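PDB 3OYZ: malate synthase from Haloferax volcanii, which catalyses the magnesium-dependent Claisen condensation of acetyl-CoA with glyoxylate and the hydrolysis of the malyl-CoA intermediate, yielding malate and CoA in the glyoxylate cycle. Local coordinates for residues R361-S369 against I381-E389. Sequence-based numbering, arbitrary orientation.
Sequences RGAIAMTQS and IEKDRMWDE. With ACO (acetyl coenzyme *a), chain B.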
ATOM      1  N   ARG A 361      35.576 -11.623  -4.378  1.00 68.87           N
ATOM      2  CA  ARG A 361      34.828 -10.400  -4.693  1.00 70.47           C
ATOM      3  C   ARG A 361      33.339 -10.486  -4.316  1.00 68.94           C
ATOM      4  O   ARG A 361      32.587 -11.338  -4.796  1.00 69.41           O
ATOM      5  CB  ARG A 361      35.039  -9.921  -6.147  1.00 71.46           C
ATOM      6  CG  ARG A 361      35.805  -8.576  -6.276  1.00 75.18           C
ATOM      7  CD  ARG A 361      35.645  -7.922  -7.648  1.00 81.68           C
ATOM      8  NE  ARG A 361      35.795  -8.877  -8.755  1.00 86.63           N
ATOM      9  CZ  ARG A 361      35.440  -8.645 -10.022  1.00 87.31           C
ATOM     10  NH1 ARG A 361      34.901  -7.484 -10.375  1.00 86.39           N
ATOM     11  NH2 ARG A 361      35.604  -9.586 -10.944  1.00 87.08           N
ATOM     12  N   GLY A 362      32.917  -9.580  -3.442  1.00 68.05           N
ATOM     13  CA  GLY A 362      31.526  -9.528  -3.010  1.00 66.92           C
ATOM     14  C   GLY A 362      30.549  -8.903  -3.991  1.00 66.42           C
ATOM     15  O   GLY A 362      29.441  -9.422  -4.165  1.00 65.85           O
ATOM     16  N   ALA A 363      30.931  -7.768  -4.573  1.00 64.90           N
ATOM     17  CA  ALA A 363      30.131  -7.067  -5.578  1.00 65.39           C
ATOM     18  C   ALA A 363      30.857  -6.873  -6.924  1.00 64.71           C
ATOM     19  O   ALA A 363      32.036  -6.482  -6.957  1.00 65.14           O
ATOM     20  CB  ALA A 363      29.632  -5.722  -5.024  1.00 65.01           C
ATOM     21  N   ILE A 364      30.129  -7.110  -8.017  1.00 63.62           N
ATOM     22  CA  ILE A 364      30.671  -7.063  -9.389  1.00 61.77           C
ATOM     23  C   ILE A 364      29.639  -6.419 -10.302  1.00 62.95           C
ATOM     24  O   ILE A 364      28.431  -6.511 -10.046  1.00 61.10           O
ATOM     25  CB  ILE A 364      31.040  -8.474  -9.908  1.00 60.62           C
ATOM     26  CG1 ILE A 364      29.798  -9.357 -10.134  1.00 58.65           C
ATOM     27  CG2 ILE A 364      32.013  -9.143  -8.929  1.00 58.60           C
ATOM     28  CD1 ILE A 364      30.033 -10.644 -10.941  1.00 54.97           C
ATOM     29  N   ALA A 365      30.101  -5.740 -11.346  1.00 62.64           N
ATOM     30  CA  ALA A 365      29.180  -5.263 -12.375  1.00 64.87           C
ATOM     31  C   ALA A 365      29.078  -6.420 -13.375  1.00 65.95           C
ATOM     32  O   ALA A 365      30.105  -6.879 -13.876  1.00 67.42           O
ATOM     33  CB  ALA A 365      29.673  -3.936 -13.024  1.00 63.90           C
ATOM     34  N   MET A 366      27.885  -6.970 -13.589  1.00 67.10           N
ATOM     35  CA  MET A 366      27.697  -8.020 -14.583  1.00 68.02           C
ATOM     36  C   MET A 366      27.083  -7.409 -15.835  1.00 69.14           C
ATOM     37  O   MET A 366      26.362  -6.408 -15.743  1.00 69.36           O
ATOM     38  CB  MET A 366      26.808  -9.134 -14.055  1.00 68.11           C
ATOM     39  CG  MET A 366      26.817 -10.382 -14.910  1.00 68.26           C
ATOM     40  SD  MET A 366      25.900 -11.611 -13.966  1.00 74.24           S
ATOM     41  CE  MET A 366      27.098 -12.085 -12.712  1.00 66.59           C
ATOM     42  N   THR A 367      27.385  -8.015 -16.985  1.00 70.03           N
ATOM     43  CA  THR A 367      27.198  -7.379 -18.292  1.00 70.43           C
ATOM     44  C   THR A 367      26.389  -8.236 -19.258  1.00 70.92           C
ATOM     45  O   THR A 367      26.632  -9.436 -19.389  1.00 70.49           O
ATOM     46  CB  THR A 367      28.560  -6.979 -18.899  1.00 70.51           C
ATOM     47  OG1 THR A 367      29.074  -5.837 -18.199  1.00 69.91           O
ATOM     48  CG2 THR A 367      28.420  -6.623 -20.352  1.00 71.38           C
ATOM     49  N   GLN A 368      25.390  -7.618 -19.880  1.00 71.93           N
ATOM     50  CA  GLN A 368      24.726  -8.179 -21.058  1.00 73.68           C
ATOM     51  C   GLN A 368      25.096  -7.280 -22.249  1.00 74.42           C
ATOM     52  O   GLN A 368      24.923  -6.053 -22.183  1.00 74.90           O
ATOM     53  CB  GLN A 368      23.204  -8.277 -20.874  1.00 73.63           C
ATOM     54  CG  GLN A 368      22.797  -8.678 -19.458  1.00 74.19           C
ATOM     55  CD  GLN A 368      21.352  -8.360 -19.115  1.00 73.63           C
ATOM     56  OE1 GLN A 368      20.915  -7.204 -19.151  1.00 72.02           O
ATOM     57  NE2 GLN A 368      20.613  -9.398 -18.749  1.00 69.46           N
ATOM     58  N   SER A 369      25.638  -7.916 -23.292  1.00 75.16           N
ATOM     59  CA  SER A 369      26.168  -7.342 -24.547  1.00 75.16           C
ATOM     60  C   SER A 369      25.385  -7.808 -25.792  1.00 75.83           C
ATOM     61  O   SER A 369      25.005  -8.987 -25.895  1.00 75.21           O
ATOM     62  CB  SER A 369      27.657  -7.706 -24.709  1.00 75.16           C
ATOM     63  OG  SER A 369      28.471  -7.279 -23.621  1.00 71.97           O
ATOM     64  N   ILE A 381      25.655  -2.403 -27.848  1.00 83.23           N
ATOM     65  CA  ILE A 381      25.400  -1.896 -26.492  1.00 83.02           C
ATOM     66  C   ILE A 381      25.854  -2.845 -25.370  1.00 82.74           C
ATOM     67  O   ILE A 381      26.071  -4.044 -25.600  1.00 82.14           O
ATOM     68  CB  ILE A 381      23.906  -1.553 -26.269  1.00 83.25           C
ATOM     69  CG1 ILE A 381      23.027  -2.764 -26.608  1.00 83.50           C
ATOM     70  CG2 ILE A 381      23.497  -0.288 -27.018  1.00 82.02           C
ATOM     71  CD1 ILE A 381      21.608  -2.679 -26.070  1.00 85.98           C
ATOM     72  N   GLU A 382      25.958  -2.286 -24.161  1.00 82.69           N
ATOM     73  CA  GLU A 382      26.501  -2.954 -22.967  1.00 82.33           C
ATOM     74  C   GLU A 382      25.707  -2.528 -21.716  1.00 80.97           C
ATOM     75  O   GLU A 382      25.835  -1.390 -21.258  1.00 81.13           O
ATOM     76  CB  GLU A 382      27.992  -2.620 -22.839  1.00 82.47           C
ATOM     77  CG  GLU A 382      28.770  -3.342 -21.746  1.00 87.38           C
ATOM     78  CD  GLU A 382      30.230  -3.593 -22.125  1.00 92.32           C
ATOM     79  OE1 GLU A 382      30.788  -2.839 -22.952  1.00 93.90           O
ATOM     80  OE2 GLU A 382      30.835  -4.559 -21.606  1.00 95.20           O
ATOM     81  N   LYS A 383      24.865  -3.417 -21.184  1.00 78.99           N
ATOM     82  CA  LYS A 383      23.984  -3.119 -20.041  1.00 76.25           C
ATOM     83  C   LYS A 383      24.673  -3.621 -18.775  1.00 73.11           C
ATOM     84  O   LYS A 383      25.023  -4.798 -18.729  1.00 73.77           O
ATOM     85  CB  LYS A 383      22.657  -3.852 -20.234  1.00 76.81           C
ATOM     86  CG  LYS A 383      21.422  -3.031 -19.917  1.00 79.59           C
ATOM     87  CD  LYS A 383      20.182  -3.803 -20.363  1.00 83.93           C
ATOM     88  CE  LYS A 383      19.003  -2.861 -20.512  1.00 84.12           C
ATOM     89  NZ  LYS A 383      19.171  -2.028 -21.726  1.00 85.09           N
ATOM     90  N   ASP A 384      24.902  -2.754 -17.788  1.00 69.53           N
ATOM     91  CA  ASP A 384      25.608  -3.118 -16.537  1.00 67.04           C
ATOM     92  C   ASP A 384      24.644  -3.195 -15.345  1.00 64.59           C
ATOM     93  O   ASP A 384      23.807  -2.321 -15.161  1.00 64.69           O
ATOM     94  CB  ASP A 384      26.694  -2.101 -16.134  1.00 66.69           C
ATOM     95  CG  ASP A 384      27.986  -2.212 -16.939  1.00 69.36           C
ATOM     96  OD1 ASP A 384      28.008  -2.811 -18.041  1.00 66.85           O
ATOM     97  OD2 ASP A 384      28.987  -1.643 -16.451  1.00 72.41           O
ATOM     98  N   ARG A 385      24.791  -4.205 -14.497  1.00 62.12           N
ATOM     99  CA  ARG A 385      24.014  -4.278 -13.252  1.00 58.57           C
ATOM    100  C   ARG A 385      24.939  -4.765 -12.141  1.00 56.87           C
ATOM    101  O   ARG A 385      25.682  -5.739 -12.361  1.00 55.59           O
ATOM    102  CB  ARG A 385      22.866  -5.263 -13.434  1.00 59.31           C
ATOM    103  CG  ARG A 385      21.898  -5.267 -12.264  1.00 57.87           C
ATOM    104  CD  ARG A 385      21.059  -6.533 -12.264  1.00 53.83           C
ATOM    105  NE  ARG A 385      20.164  -6.469 -11.103  1.00 56.62           N
ATOM    106  CZ  ARG A 385      19.119  -7.267 -10.917  1.00 53.27           C
ATOM    107  NH1 ARG A 385      18.835  -8.189 -11.819  1.00 51.27           N
ATOM    108  NH2 ARG A 385      18.387  -7.161  -9.820  1.00 55.96           N
ATOM    109  N   MET A 386      24.935  -4.070 -10.998  1.00 55.07           N
ATOM    110  CA  MET A 386      25.626  -4.528  -9.774  1.00 53.60           C
ATOM    111  C   MET A 386      24.996  -5.837  -9.284  1.00 53.52           C
ATOM    112  O   MET A 386      23.764  -5.917  -9.125  1.00 51.96           O
ATOM    113  CB  MET A 386      25.615  -3.427  -8.707  1.00 54.25           C
ATOM    114  CG  MET A 386      26.489  -3.638  -7.441  1.00 53.03           C
ATOM    115  SD  MET A 386      25.801  -4.742  -6.152  1.00 63.48           S
ATOM    116  CE  MET A 386      24.208  -3.926  -5.828  1.00 51.63           C
ATOM    117  N   TRP A 387      25.827  -6.873  -9.148  1.00 52.53           N
ATOM    118  CA  TRP A 387      25.499  -8.169  -8.560  1.00 52.57           C
ATOM    119  C   TRP A 387      26.248  -8.402  -7.245  1.00 53.23           C
ATOM    120  O   TRP A 387      27.461  -8.110  -7.116  1.00 52.33           O
ATOM    121  CB  TRP A 387      25.808  -9.373  -9.456  1.00 52.86           C
ATOM    122  CG  TRP A 387      24.732  -9.638 -10.467  1.00 48.99           C
ATOM    123  CD1 TRP A 387      24.343  -8.787 -11.443  1.00 45.89           C
ATOM    124  CD2 TRP A 387      23.960 -10.834 -10.643  1.00 48.69           C
ATOM    125  NE1 TRP A 387      23.358  -9.365 -12.215  1.00 44.82           N
ATOM    126  CE2 TRP A 387      23.076 -10.604 -11.712  1.00 45.47           C
ATOM    127  CE3 TRP A 387      23.865 -12.048  -9.951  1.00 49.61           C
ATOM    128  CZ2 TRP A 387      22.148 -11.558 -12.138  1.00 48.85           C
ATOM    129  CZ3 TRP A 387      22.956 -12.992 -10.389  1.00 48.61           C
ATOM    130  CH2 TRP A 387      22.106 -12.741 -11.463  1.00 46.71           C
ATOM    131  N   ASP A 388      25.476  -8.908  -6.279  1.00 50.92           N
ATOM    132  CA  ASP A 388      25.998  -9.504  -5.070  1.00 49.82           C
ATOM    133  C   ASP A 388      25.120 -10.678  -4.636  1.00 48.68           C
ATOM    134  O   ASP A 388      24.247 -11.102  -5.404  1.00 49.85           O
ATOM    135  CB  ASP A 388      26.293  -8.448  -4.005  1.00 49.64           C
ATOM    136  CG  ASP A 388      25.059  -7.710  -3.496  1.00 53.68           C
ATOM    137  OD1 ASP A 388      23.907  -8.191  -3.603  1.00 50.01           O
ATOM    138  OD2 ASP A 388      25.281  -6.639  -2.886  1.00 57.59           O
ATOM    139  N   GLU A 389      25.408 -11.220  -3.451  1.00 47.39           N
ATOM    140  CA  GLU A 389      24.818 -12.457  -2.934  1.00 46.46           C
ATOM    141  C   GLU A 389      23.285 -12.325  -2.914  1.00 42.73           C
ATOM    142  O   GLU A 389      22.592 -13.261  -3.285  1.00 42.17           O
ATOM    143  CB  GLU A 389      25.365 -12.751  -1.529  1.00 46.60           C
ATOM    144  CG  GLU A 389      24.739 -13.942  -0.810  1.00 51.22           C
ATOM    145  CD  GLU A 389      24.993 -15.283  -1.496  1.00 54.83           C
ATOM    146  OE1 GLU A 389      25.846 -15.384  -2.394  1.00 61.31           O
ATOM    147  OE2 GLU A 389      24.346 -16.276  -1.136  1.00 56.19           O
TER
HETATM  148  N1A ACO B 434      33.308   2.561  -2.623  1.00 53.78           N
HETATM  149  C2A ACO B 434      34.534   3.084  -2.814  1.00 55.80           C
HETATM  150  N3A ACO B 434      35.023   3.264  -4.053  1.00 55.93           N
HETATM  151  C4A ACO B 434      34.341   2.920  -5.176  1.00 51.48           C
HETATM  152  C5A ACO B 434      32.990   2.346  -4.996  1.00 52.58           C
HETATM  153  C6A ACO B 434      32.499   2.138  -3.621  1.00 49.84           C
HETATM  154  N6A ACO B 434      31.273   1.563  -3.501  1.00 41.53           N
HETATM  155  N7A ACO B 434      32.499   2.077  -6.212  1.00 51.44           N
HETATM  156  C8A ACO B 434      33.455   2.425  -7.106  1.00 52.36           C
HETATM  157  N9A ACO B 434      34.519   2.968  -6.501  1.00 54.36           N
HETATM  158  C1B ACO B 434      35.724   3.476  -7.234  1.00 55.72           C
HETATM  159  C2B ACO B 434      35.996   2.526  -8.394  1.00 56.80           C
HETATM  160  O2B ACO B 434      36.795   1.443  -7.923  1.00 53.85           O
HETATM  161  C3B ACO B 434      36.684   3.416  -9.409  1.00 57.48           C
HETATM  162  O3B ACO B 434      38.013   3.516  -8.887  1.00 66.57           O
HETATM  163  P3B ACO B 434      39.372   3.873  -9.746  1.00 68.62           P
HETATM  164  O7A ACO B 434      39.539   5.324  -9.323  1.00 59.08           O
HETATM  165  O8A ACO B 434      38.904   3.584 -11.158  1.00 62.26           O
HETATM  166  O9A ACO B 434      40.449   2.915  -9.287  1.00 63.28           O
HETATM  167  C4B ACO B 434      35.954   4.736  -9.222  1.00 60.24           C
HETATM  168  O4B ACO B 434      35.515   4.757  -7.856  1.00 61.14           O
HETATM  169  C5B ACO B 434      34.716   4.827 -10.107  1.00 59.85           C
HETATM  170  O5B ACO B 434      34.125   3.527 -10.130  1.00 57.79           O
HETATM  171  P1A ACO B 434      32.975   3.126 -11.173  1.00 61.45           P
HETATM  172  O1A ACO B 434      33.418   3.050 -12.599  1.00 64.37           O
HETATM  173  O2A ACO B 434      31.890   4.133 -10.923  1.00 62.49           O
HETATM  174  O3A ACO B 434      32.389   1.679 -10.815  1.00 61.06           O
HETATM  175  P2A ACO B 434      33.193   0.328 -11.124  1.00 60.67           P
HETATM  176  O4A ACO B 434      34.548   0.752 -10.655  1.00 59.23           O
HETATM  177  O5A ACO B 434      32.692  -0.200 -12.452  1.00 59.56           O
HETATM  178  O6A ACO B 434      32.628  -0.795 -10.092  1.00 60.87           O
HETATM  179  CBP ACO B 434      31.016  -1.847  -8.560  1.00 52.29           C
HETATM  180  CCP ACO B 434      31.242  -1.110  -9.886  1.00 52.71           C
HETATM  181  CDP ACO B 434      31.804  -3.154  -8.522  1.00 50.23           C
HETATM  182  CEP ACO B 434      29.536  -2.204  -8.502  1.00 53.70           C
HETATM  183  CAP ACO B 434      31.459  -1.025  -7.343  1.00 47.03           C
HETATM  184  OAP ACO B 434      30.900   0.263  -7.561  1.00 44.25           O
HETATM  185  C9P ACO B 434      30.947  -1.548  -6.016  1.00 51.07           C
HETATM  186  O9P ACO B 434      31.417  -2.586  -5.540  1.00 51.97           O
HETATM  187  N8P ACO B 434      29.961  -0.843  -5.437  1.00 50.03           N
HETATM  188  C7P ACO B 434      29.432  -1.280  -4.152  1.00 48.96           C
HETATM  189  C6P ACO B 434      28.543  -2.530  -4.246  1.00 49.60           C
HETATM  190  C5P ACO B 434      27.884  -2.652  -2.884  1.00 46.12           C
HETATM  191  O5P ACO B 434      28.121  -1.816  -2.014  1.00 45.07           O
HETATM  192  N4P ACO B 434      27.023  -3.660  -2.750  1.00 46.02           N
HETATM  193  C3P ACO B 434      26.252  -3.932  -1.550  1.00 43.71           C
HETATM  194  C2P ACO B 434      25.189  -2.859  -1.300  1.00 44.36           C
HETATM  195  S1P ACO B 434      23.837  -3.541  -2.212  1.00 49.96           S
HETATM  196  C   ACO B 434      23.095  -4.752  -1.307  1.00 49.65           C
HETATM  197  O   ACO B 434      23.614  -5.285  -0.345  1.00 49.96           O
HETATM  198  CH3 ACO B 434      21.748  -5.208  -1.776  1.00 48.62           C
HETATM  199  O   HOH W   1      27.972 -10.597  -1.914  1.00 57.00           O
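Trp387 N donates to Ile364 O over 2.8 Å, almost perfectly straight at 179°, in the two-stranded antiparallel sheet that segments 364-369 and 382-387 form outside the TIM barrel. Ile364 N returns a bond to Trp387 O, and the same reciprocal pairing recurs at Met366 with Arg385 and Gln368 with Lys383, six backbone bonds in all. Side chains alternate between two faces. On one, Met366 reaches the indole: its CG lies anti to the backbone N (chi1 -167°) and its thioether sits over the five-membered ring, SD 3.8 Å from the centroid and 12° off the normal, a Met-aromatic contact. CE adds a CH-pi contact, while Met366 CB packs 3.6 Å from Trp387 CD1. A leucine in place of Trp387 would probably leave the Met366 sulfur without its aromatic face and open a gap toward helix 343-358, which touches both side chains. From the other face Met386 CG packs 3.5 Å from CEP of acetyl-CoA; just before Ile364, Ala363 CB lies equally near C6P. Farther along, Asp384 OD2 forms a salt bridge with Arg236, itself hydrogen-bonded to acetyl-CoA, while OD1 accepts a weak bond from Thr367 OG1. Next to Trp387 in sequence stands Asp388, the predicted proton acceptor and N-cap of the following helix, with its OD2 3.3 Å from the thioester carbon C of acetyl-CoA.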